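Local coordinates for leucine-rich repeat protein TpLRR (Treponema pallidum, PDB 6MLX) that is of unknown function but, as a secreted, probably periplasmic leucine-rich repeat protein, may serve as a scaffold for binding other molecules, at residues A49-A52 with F53-C56; S204-K207 with L208-G212. All coordinates share one frame; numbering follows the deposited sequence.

How the contacts relate
Contact 1 and contact 2 lie on opposite sides of the centre of an elongated repeat protein, with their own centres 38 Å apart and nearest atoms about 29 Å apart, so neither touches the other. Contact 1 (49-56) is a chain of turns just after strand 43-48, within the BspA-type leucine-rich repeat region and 14 Å from the centre of the chain. Contact 2 (204-212) is more peripheral, at 26 Å, where helix 199-207 ends and the chain turns back. One is thus part of a repeat, the other part of the C-terminal end of the molecule. No ligand or active site is known to connect them.

Contact 1 (A49-A52 with F53-C56)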
ATOM      1  N   ALA A  49      11.725   8.503  -0.113  1.00 29.53           N
ATOM      2  CA  ALA A  49      11.549   9.166   1.175  1.00 29.40           C
ATOM      3  C   ALA A  49      10.152   9.767   1.335  1.00 29.25           C
ATOM      4  O   ALA A  49       9.367   9.887   0.387  1.00 29.30           O
ATOM      5  CB  ALA A  49      12.588  10.273   1.364  1.00 29.28           C
ATOM      6  N   THR A  50       9.862  10.142   2.578  1.00 28.94           N
ATOM      7  CA  THR A  50       8.663  10.872   2.977  1.00 28.76           C
ATOM      8  C   THR A  50       8.253  11.921   1.946  1.00 28.77           C
ATOM      9  O   THR A  50       9.044  12.794   1.587  1.00 28.75           O
ATOM     10  CB  THR A  50       8.928  11.535   4.335  1.00 28.45           C
ATOM     11  OG1 THR A  50       9.031  10.523   5.353  1.00 28.42           O
ATOM     12  CG2 THR A  50       7.808  12.490   4.703  1.00 28.08           C
ATOM     13  N   LYS A  51       7.012  11.817   1.446  1.00 28.94           N
ATOM     14  CA  LYS A  51       6.382  12.821   0.579  1.00 28.92           C
ATOM     15  C   LYS A  51       7.155  13.082  -0.720  1.00 29.06           C
ATOM     16  O   LYS A  51       7.021  14.155  -1.321  1.00 29.00           O
ATOM     17  CB  LYS A  51       6.173  14.161   1.320  1.00 28.59           C
ATOM     18  CG  LYS A  51       5.284  14.098   2.554  1.00 28.41           C
ATOM     19  CD  LYS A  51       5.143  15.464   3.268  1.00 28.13           C
ATOM     20  CE  LYS A  51       3.685  15.942   3.271  1.00 28.07           C
ATOM     21  NZ  LYS A  51       3.189  16.428   4.639  1.00 27.74           N
ATOM     22  N   ALA A  52       7.954  12.126  -1.193  1.00 29.48           N
ATOM     23  CA  ALA A  52       8.812  12.399  -2.344  1.00 29.64           C
ATOM     24  C   ALA A  52       8.001  12.640  -3.620  1.00 29.85           C
ATOM     25  O   ALA A  52       8.408  13.430  -4.480  1.00 29.87           O
ATOM     26  CB  ALA A  52       9.805  11.251  -2.536  1.00 29.78           C
ATOM     27  N   PHE A  53       6.857  11.970  -3.776  1.00 29.72           N
ATOM     28  CA  PHE A  53       5.982  12.225  -4.919  1.00 29.80           C
ATOM     29  C   PHE A  53       4.670  12.859  -4.478  1.00 29.67           C
ATOM     30  O   PHE A  53       3.650  12.725  -5.156  1.00 29.77           O
ATOM     31  CB  PHE A  53       5.689  10.951  -5.713  1.00 30.01           C
ATOM     32  CG  PHE A  53       6.888  10.341  -6.375  1.00 30.10           C
ATOM     33  CD1 PHE A  53       7.061  10.435  -7.745  1.00 30.25           C
ATOM     34  CD2 PHE A  53       7.833   9.660  -5.633  1.00 30.08           C
ATOM     35  CE1 PHE A  53       8.162   9.858  -8.361  1.00 30.33           C
ATOM     36  CE2 PHE A  53       8.930   9.087  -6.236  1.00 30.17           C
ATOM     37  CZ  PHE A  53       9.099   9.187  -7.602  1.00 30.33           C
ATOM     38  N   TYR A  54       4.689  13.526  -3.332  1.00 29.57           N
ATOM     39  CA  TYR A  54       3.492  14.127  -2.767  1.00 29.49           C
ATOM     40  C   TYR A  54       2.846  15.090  -3.765  1.00 29.55           C
ATOM     41  O   TYR A  54       3.503  16.008  -4.271  1.00 29.49           O
ATOM     42  CB  TYR A  54       3.880  14.840  -1.479  1.00 29.22           C
ATOM     43  CG  TYR A  54       2.761  15.448  -0.701  1.00 28.98           C
ATOM     44  CD1 TYR A  54       2.122  14.735   0.312  1.00 29.03           C
ATOM     45  CD2 TYR A  54       2.351  16.745  -0.950  1.00 28.96           C
ATOM     46  CE1 TYR A  54       1.095  15.298   1.047  1.00 28.78           C
ATOM     47  CE2 TYR A  54       1.317  17.322  -0.224  1.00 28.76           C
ATOM     48  CZ  TYR A  54       0.701  16.595   0.777  1.00 28.71           C
ATOM     49  OH  TYR A  54      -0.324  17.157   1.503  1.00 28.48           O
ATOM     50  N   GLY A  55       1.569  14.855  -4.070  1.00 29.77           N
ATOM     51  CA  GLY A  55       0.822  15.731  -4.950  1.00 29.80           C
ATOM     52  C   GLY A  55       1.192  15.699  -6.417  1.00 29.99           C
ATOM     53  O   GLY A  55       0.808  16.612  -7.156  1.00 30.01           O
ATOM     54  N   CYS A  56       1.909  14.676  -6.885  1.00 30.44           N
ATOM     55  CA  CYS A  56       2.346  14.652  -8.287  1.00 30.64           C
ATOM     56  C   CYS A  56       1.193  14.167  -9.163  1.00 30.81           C
ATOM     57  O   CYS A  56       1.172  13.037  -9.663  1.00 30.97           O
ATOM     58  CB  CYS A  56       3.585  13.784  -8.461  1.00 30.71           C
ATOM     59  SG  CYS A  56       5.069  14.477  -7.690  1.00 30.65           S
TER
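K51 and Y54 run side by side on the outer side of a tight turn, their side chains pointing the same way. The lysine's aliphatic part does the touching: its CE sits over one face of the tyrosine ring, 3.8 Å from the ring centroid in a CH-pi contact, displaced toward the rim so that Y54 CE1 is the nearest ring atom at 3.5 Å. Lower down, K51 CB meets Y54 CB at 3.7 Å. The tyrosine ring reaches this place because its CG stands anti to the backbone N (chi1 -176°), while the lysine chain bends at chi3 (118°) to lay CE over the ring. A long, flexible chain beside a broad aromatic suits a surface position, since both keep polar ends while their carbon parts cover each other.

Beneath the pair, Y54 N donates to K51 O at 3.1 Å and closes a type I turn from K51 to Y54. The bond is fairly straight at the hydrogen (161°), although the donor stands well above the carbonyl plane. A52 and F53 occupy the two middle positions of the turn and are buried. A52 is small enough for this tight place, and its CB lies 4.0 Å from F53 CD2. The F53 ring extends inward, stacking on F76 and meeting Y27, as a large apolar side chain should. Backbone bonds from K51 to Q73 and from F53 to A75 tie the turn to the following coil. A type II turn overlaps it at each end, A49-A52 and F53-C56, with K51 and G55 taking the positive-phi positions; glycine is well suited to such angles. The succession of turns, with a buried alanine and an inward-reaching phenylalanine, is a recurring element of the BspA-type leucine-rich repeat solenoid.

Contact 2 (S204-K207 with L208-G212); sequences SVRK and LGYKG
R206 reaches round to the chain that follows it: CG leaves anti to the carbonyl carbon, and bends at chi2 (-119°) and chi3 (98°) carry the guanidinium toward Y210 and G212. Y210, with its CG anti to the backbone N (chi1 -176°), sets its side chain alongside that of V205. The arginine's NE then donates to Y210 O at 3.3 Å; this oxygen lies near the guanidinium plane, but NE approaches from above the carbonyl plane. NH2 also points at G212 O, though the modelled separation is so short that the details of this bond are doubtful. A long donor-rich side chain is apt here, spanning from helix to loop.

Underneath, the backbone forms a Schellman motif that ends helix 199-207. G209 leaves helical angles with positive phi, where glycine is favoured because a side chain would jam against the preceding carbonyl. G209 N bonds to R206 O (2.7 Å), and Y210 N reaches back to V205 O (3.3 Å). One residue earlier, L208 N keeps a helical bond to S204 O (3.0 Å). A water donates to both R206 O and Y210 O, bridging the helix to the outgoing chain.

The apolar side of the turn is V205 against Y210, a hydrophobic pair of the kind that commonly accompanies the motif: V205 CG1 packs on Y210 CB at 3.4 Å, close to the root of the ring. Beyond the turn the chain passes over the ring, placing G212 N 3.4 Å above its plane; glycine suits the place because a CB there would run into Y210 OH. The hydroxyl of the buried Y210 is bonded to E213 O and F191 N, while F186 and F191 meet the ring edge-to-face.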
ATOM      1  N   SER A 204     -18.727 -16.430   9.804  1.00 32.86           N
ATOM      2  CA  SER A 204     -17.433 -16.974  10.211  1.00 32.63           C
ATOM      3  C   SER A 204     -16.596 -15.923  10.938  1.00 32.51           C
ATOM      4  O   SER A 204     -15.780 -16.268  11.810  1.00 32.31           O
ATOM      5  CB  SER A 204     -16.691 -17.569   9.008  1.00 32.56           C
ATOM      6  OG  SER A 204     -16.560 -16.642   7.953  1.00 32.74           O
ATOM      7  N   VAL A 205     -16.846 -14.640  10.659  1.00 32.39           N
ATOM      8  CA  VAL A 205     -16.166 -13.565  11.374  1.00 32.19           C
ATOM      9  C   VAL A 205     -16.695 -13.437  12.801  1.00 32.25           C
ATOM     10  O   VAL A 205     -15.915 -13.262  13.750  1.00 32.00           O
ATOM     11  CB  VAL A 205     -16.298 -12.239  10.601  1.00 32.23           C
ATOM     12  CG1 VAL A 205     -16.037 -11.065  11.510  1.00 32.08           C
ATOM     13  CG2 VAL A 205     -15.313 -12.205   9.429  1.00 32.04           C
ATOM     14  N   ARG A 206     -18.025 -13.486  12.980  1.00 32.58           N
ATOM     15  CA  ARG A 206     -18.561 -13.485  14.339  1.00 32.57           C
ATOM     16  C   ARG A 206     -18.046 -14.689  15.116  1.00 32.41           C
ATOM     17  O   ARG A 206     -17.631 -14.557  16.274  1.00 32.21           O
ATOM     18  CB  ARG A 206     -20.097 -13.449  14.319  1.00 32.85           C
ATOM     19  CG  ARG A 206     -20.699 -12.206  13.623  1.00 32.95           C
ATOM     20  CD  ARG A 206     -21.578 -11.320  14.532  1.00 33.04           C
ATOM     21  NE  ARG A 206     -20.853 -10.163  15.079  1.00 32.81           N
ATOM     22  CZ  ARG A 206     -21.100  -8.882  14.804  1.00 32.69           C
ATOM     23  NH1 ARG A 206     -22.076  -8.535  13.978  1.00 32.87           N
ATOM     24  NH2 ARG A 206     -20.355  -7.933  15.368  1.00 32.53           N
ATOM     25  N   LYS A 207     -18.031 -15.867  14.473  1.00 32.63           N
ATOM     26  CA  LYS A 207     -17.502 -17.085  15.084  1.00 32.55           C
ATOM     27  C   LYS A 207     -16.050 -16.918  15.513  1.00 32.20           C
ATOM     28  O   LYS A 207     -15.637 -17.482  16.541  1.00 31.90           O
ATOM     29  CB  LYS A 207     -17.639 -18.258  14.109  1.00 32.69           C
ATOM     30  CG  LYS A 207     -16.991 -19.567  14.576  1.00 32.62           C
ATOM     31  CD  LYS A 207     -17.816 -20.768  14.152  1.00 32.85           C
ATOM     32  CE  LYS A 207     -19.213 -20.693  14.784  1.00 33.24           C
ATOM     33  NZ  LYS A 207     -20.106 -21.864  14.453  1.00 33.43           N
ATOM     34  N   LEU A 208     -15.264 -16.131  14.761  1.00 31.98           N
ATOM     35  CA  LEU A 208     -13.906 -15.823  15.208  1.00 31.55           C
ATOM     36  C   LEU A 208     -13.865 -14.820  16.360  1.00 31.26           C
ATOM     37  O   LEU A 208     -12.785 -14.603  16.925  1.00 30.88           O
ATOM     38  CB  LEU A 208     -13.064 -15.300  14.034  1.00 31.49           C
ATOM     39  CG  LEU A 208     -12.690 -16.316  12.946  1.00 31.53           C
ATOM     40  CD1 LEU A 208     -12.218 -15.592  11.698  1.00 31.55           C
ATOM     41  CD2 LEU A 208     -11.629 -17.313  13.412  1.00 31.19           C
ATOM     42  N   GLY A 209     -14.986 -14.199  16.715  1.00 31.47           N
ATOM     43  CA  GLY A 209     -15.054 -13.356  17.891  1.00 31.29           C
ATOM     44  C   GLY A 209     -15.203 -11.867  17.657  1.00 31.44           C
ATOM     45  O   GLY A 209     -15.077 -11.095  18.615  1.00 31.36           O
ATOM     46  N   TYR A 210     -15.453 -11.429  16.428  1.00 31.44           N
ATOM     47  CA  TYR A 210     -15.689 -10.014  16.183  1.00 31.49           C
ATOM     48  C   TYR A 210     -16.989  -9.593  16.851  1.00 31.67           C
ATOM     49  O   TYR A 210     -18.009 -10.278  16.717  1.00 31.91           O
ATOM     50  CB  TYR A 210     -15.748  -9.748  14.679  1.00 31.61           C
ATOM     51  CG  TYR A 210     -15.902  -8.300  14.261  1.00 31.57           C
ATOM     52  CD1 TYR A 210     -14.882  -7.371  14.473  1.00 31.31           C
ATOM     53  CD2 TYR A 210     -17.045  -7.871  13.610  1.00 31.74           C
ATOM     54  CE1 TYR A 210     -15.016  -6.047  14.064  1.00 31.20           C
ATOM     55  CE2 TYR A 210     -17.193  -6.562  13.208  1.00 31.58           C
ATOM     56  CZ  TYR A 210     -16.174  -5.649  13.425  1.00 31.38           C
ATOM     57  OH  TYR A 210     -16.338  -4.343  13.001  1.00 31.15           O
ATOM     58  N   LYS A 211     -16.941  -8.485  17.594  1.00 31.97           N
ATOM     59  CA  LYS A 211     -18.127  -7.911  18.220  1.00 32.11           C
ATOM     60  C   LYS A 211     -18.425  -6.511  17.703  1.00 31.97           C
ATOM     61  O   LYS A 211     -19.330  -5.851  18.231  1.00 31.92           O
ATOM     62  CB  LYS A 211     -17.999  -7.845  19.749  1.00 32.00           C
ATOM     63  CG  LYS A 211     -17.055  -8.832  20.391  1.00 31.89           C
ATOM     64  CD  LYS A 211     -17.676 -10.215  20.560  1.00 32.02           C
ATOM     65  CE  LYS A 211     -16.679 -11.148  21.258  1.00 31.67           C
ATOM     66  NZ  LYS A 211     -17.034 -12.595  21.109  1.00 31.77           N
ATOM     67  N   GLY A 212     -17.688  -6.027  16.705  1.00 31.78           N
ATOM     68  CA  GLY A 212     -17.896  -4.689  16.188  1.00 31.60           C
ATOM     69  C   GLY A 212     -19.033  -4.634  15.184  1.00 31.84           C
ATOM     70  O   GLY A 212     -19.790  -5.587  14.991  1.00 32.05           O
TER
HETATM   71  O   HOH W   1     -18.722 -13.178  18.036  1.00 32.51           O